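Local structure of heme utilization carrier protein (Escherichia coli O157:H7, 6U9J) at residues S36-G41 / H103-E108. The protein probably binds heme and carries it within the cytosol as part of bacterial heme uptake and utilization, and is linked to anaerobic heme degradation. Residues are numbered along the deposited sequence; the frame is centred on the assembly and turned at random.
Sequences STVVPG and HIALIE
With chi1 at -59°, V39 sets CG2 between its own backbone N and carbonyl carbon, which brings this methyl 4.0 Å from I104 CB and 3.6 Å from I104 O. V38 has the other common valine rotamer (chi1 179°): CG1 lies anti to the backbone N, and CG2, beside that N, touches A105 CB at 4.0 Å. The backbones run antiparallel. T37 and L106 form one hydrogen-bonded pair, its two N-H...O bonds fairly straight and both donors in the carbonyl planes. V39 and I104 form the next; V39 N reaches I104 O at 2.8 Å, nearly in line with the C=O bond, whereas I104 N approaches V39 O tilted 23° from its carbonyl plane. V38 and A105 are the non-hydrogen-bonded pair between them, where A105 CA supplies a CA-H...O contact of 3.1 Å to T37 O. This ladder places strand 36-40 at the edge, within this chain, of the large antiparallel sheet of this ChuX/HutX-family protein; strand 103-111 pairs on its other side with strand 114-122. T37, V39, I104 and L106 share one face, on which V39 and L106 meet L157 of helix 144-157. On the opposite face, A105 and I107 touch V30 of helix 26-31, and S36 OG hydrogen-bonds V30 O. A water 3.2 Å from T37 OG1 donates a weak second bond to L106 O.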
ATOM      1  N   SER A  36      -2.866 -14.190 -21.089  1.00 22.17           N
ATOM      2  CA  SER A  36      -3.385 -14.061 -19.736  1.00 22.37           C
ATOM      3  C   SER A  36      -4.206 -15.284 -19.358  1.00 21.86           C
ATOM      4  O   SER A  36      -4.899 -15.874 -20.190  1.00 25.77           O
ATOM      5  CB  SER A  36      -4.248 -12.803 -19.567  1.00 20.88           C
ATOM      6  OG  SER A  36      -5.435 -12.887 -20.337  1.00 26.55           O
ATOM      7  N   THR A  37      -4.158 -15.624 -18.069  1.00 21.77           N
ATOM      8  CA  THR A  37      -4.974 -16.672 -17.461  1.00 21.05           C
ATOM      9  C   THR A  37      -5.781 -16.019 -16.351  1.00 19.60           C
ATOM     10  O   THR A  37      -5.202 -15.391 -15.464  1.00 22.67           O
ATOM     11  CB  THR A  37      -4.088 -17.790 -16.900  1.00 23.52           C
ATOM     12  OG1 THR A  37      -3.318 -18.365 -17.964  1.00 26.96           O
ATOM     13  CG2 THR A  37      -4.923 -18.887 -16.238  1.00 25.52           C
ATOM     14  N   VAL A  38      -7.106 -16.132 -16.413  1.00 21.19           N
ATOM     15  CA  VAL A  38      -7.997 -15.501 -15.445  1.00 20.83           C
ATOM     16  C   VAL A  38      -8.777 -16.591 -14.723  1.00 21.87           C
ATOM     17  O   VAL A  38      -9.376 -17.459 -15.368  1.00 25.85           O
ATOM     18  CB  VAL A  38      -8.956 -14.506 -16.124  1.00 21.46           C
ATOM     19  CG1 VAL A  38      -9.885 -13.872 -15.100  1.00 24.74           C
ATOM     20  CG2 VAL A  38      -8.163 -13.436 -16.874  1.00 23.99           C
ATOM     21  N   VAL A  39      -8.755 -16.551 -13.391  1.00 18.88           N
ATOM     22  CA  VAL A  39      -9.488 -17.532 -12.587  1.00 21.15           C
ATOM     23  C   VAL A  39     -10.337 -16.810 -11.560  1.00 23.97           C
ATOM     24  O   VAL A  39     -10.143 -15.613 -11.276  1.00 20.72           O
ATOM     25  CB  VAL A  39      -8.530 -18.530 -11.895  1.00 22.38           C
ATOM     26  CG1 VAL A  39      -7.687 -19.279 -12.924  1.00 24.11           C
ATOM     27  CG2 VAL A  39      -7.669 -17.804 -10.850  1.00 21.72           C
ATOM     28  N   PRO A  40     -11.310 -17.499 -10.964  1.00 23.41           N
ATOM     29  CA  PRO A  40     -12.101 -16.874  -9.908  1.00 20.10           C
ATOM     30  C   PRO A  40     -11.282 -16.670  -8.638  1.00 20.41           C
ATOM     31  O   PRO A  40     -10.258 -17.319  -8.402  1.00 21.27           O
ATOM     32  CB  PRO A  40     -13.247 -17.871  -9.671  1.00 25.52           C
ATOM     33  CG  PRO A  40     -13.290 -18.711 -10.885  1.00 26.99           C
ATOM     34  CD  PRO A  40     -11.874 -18.803 -11.365  1.00 26.94           C
ATOM     35  N   GLY A  41     -11.769 -15.748  -7.809  1.00 21.15           N
ATOM     36  CA  GLY A  41     -11.115 -15.400  -6.556  1.00 22.76           C
ATOM     37  C   GLY A  41     -11.033 -16.525  -5.532  1.00 24.68           C
ATOM     38  O   GLY A  41     -10.242 -16.413  -4.589  1.00 24.05           O
ATOM     39  N   HIS A 103     -11.608 -12.124  -8.839  1.00 20.49           N
ATOM     40  CA  HIS A 103     -10.847 -12.691  -9.947  1.00 19.48           C
ATOM     41  C   HIS A 103      -9.368 -12.492  -9.679  1.00 16.92           C
ATOM     42  O   HIS A 103      -8.971 -11.541  -8.998  1.00 18.53           O
ATOM     43  CB  HIS A 103     -11.191 -12.056 -11.307  1.00 19.53           C
ATOM     44  CG  HIS A 103     -12.610 -12.282 -11.715  1.00 20.73           C
ATOM     45  ND1 HIS A 103     -13.616 -11.389 -11.420  1.00 22.45           N
ATOM     46  CD2 HIS A 103     -13.201 -13.324 -12.347  1.00 24.69           C
ATOM     47  CE1 HIS A 103     -14.764 -11.861 -11.874  1.00 27.33           C
ATOM     48  NE2 HIS A 103     -14.541 -13.037 -12.433  1.00 25.69           N
ATOM     49  N   ILE A 104      -8.564 -13.403 -10.228  1.00 19.12           N
ATOM     50  CA  ILE A 104      -7.108 -13.327 -10.213  1.00 17.86           C
ATOM     51  C   ILE A 104      -6.615 -13.598 -11.627  1.00 20.23           C
ATOM     52  O   ILE A 104      -7.113 -14.510 -12.293  1.00 18.98           O
ATOM     53  CB  ILE A 104      -6.501 -14.347  -9.233  1.00 18.43           C
ATOM     54  CG1 ILE A 104      -7.058 -14.117  -7.822  1.00 18.98           C
ATOM     55  CG2 ILE A 104      -4.958 -14.288  -9.275  1.00 19.68           C
ATOM     56  CD1 ILE A 104      -6.758 -15.264  -6.874  1.00 20.42           C
ATOM     57  N   ALA A 105      -5.635 -12.824 -12.085  1.00 16.27           N
ATOM     58  CA  ALA A 105      -5.066 -13.058 -13.407  1.00 16.51           C
ATOM     59  C   ALA A 105      -3.560 -13.218 -13.320  1.00 16.37           C
ATOM     60  O   ALA A 105      -2.893 -12.516 -12.561  1.00 17.65           O
ATOM     61  CB  ALA A 105      -5.401 -11.924 -14.381  1.00 17.41           C
ATOM     62  N   LEU A 106      -3.026 -14.144 -14.109  1.00 17.59           N
ATOM     63  CA  LEU A 106      -1.597 -14.224 -14.368  1.00 16.97           C
ATOM     64  C   LEU A 106      -1.362 -13.665 -15.760  1.00 17.54           C
ATOM     65  O   LEU A 106      -2.028 -14.081 -16.712  1.00 19.73           O
ATOM     66  CB  LEU A 106      -1.082 -15.663 -14.277  1.00 18.10           C
ATOM     67  CG  LEU A 106      -0.702 -16.145 -12.867  1.00 18.67           C
ATOM     68  CD1 LEU A 106      -1.910 -16.187 -11.947  1.00 19.26           C
ATOM     69  CD2 LEU A 106      -0.022 -17.513 -12.918  1.00 20.28           C
ATOM     70  N   ILE A 107      -0.449 -12.700 -15.865  1.00 15.76           N
ATOM     71  CA  ILE A 107      -0.219 -11.956 -17.099  1.00 16.01           C
ATOM     72  C   ILE A 107       1.253 -11.984 -17.476  1.00 16.96           C
ATOM     73  O   ILE A 107       2.127 -11.779 -16.634  1.00 17.66           O
ATOM     74  CB  ILE A 107      -0.685 -10.494 -16.947  1.00 16.60           C
ATOM     75  CG1 ILE A 107      -2.182 -10.450 -16.645  1.00 21.53           C
ATOM     76  CG2 ILE A 107      -0.333  -9.685 -18.221  1.00 22.17           C
ATOM     77  CD1 ILE A 107      -2.640  -9.130 -16.048  1.00 29.15           C
ATOM     78  N   GLU A 108       1.527 -12.185 -18.766  1.00 19.44           N
ATOM     79  CA  GLU A 108       2.854 -11.971 -19.325  1.00 22.21           C
ATOM     80  C   GLU A 108       2.722 -10.997 -20.481  1.00 20.97           C
ATOM     81  O   GLU A 108       1.856 -11.171 -21.342  1.00 24.08           O
ATOM     82  CB  GLU A 108       3.487 -13.276 -19.807  1.00 23.94           C
ATOM     83  CG  GLU A 108       3.729 -14.268 -18.681  1.00 24.00           C
ATOM     84  CD  GLU A 108       4.218 -15.609 -19.199  1.00 32.51           C
ATOM     85  OE1 GLU A 108       3.397 -16.543 -19.303  1.00 41.34           O
ATOM     86  OE2 GLU A 108       5.424 -15.719 -19.512  1.00 34.18           O
TER
HETATM   87  O   HOH W   1      -0.576 -16.695 -18.205  1.00 39.49           O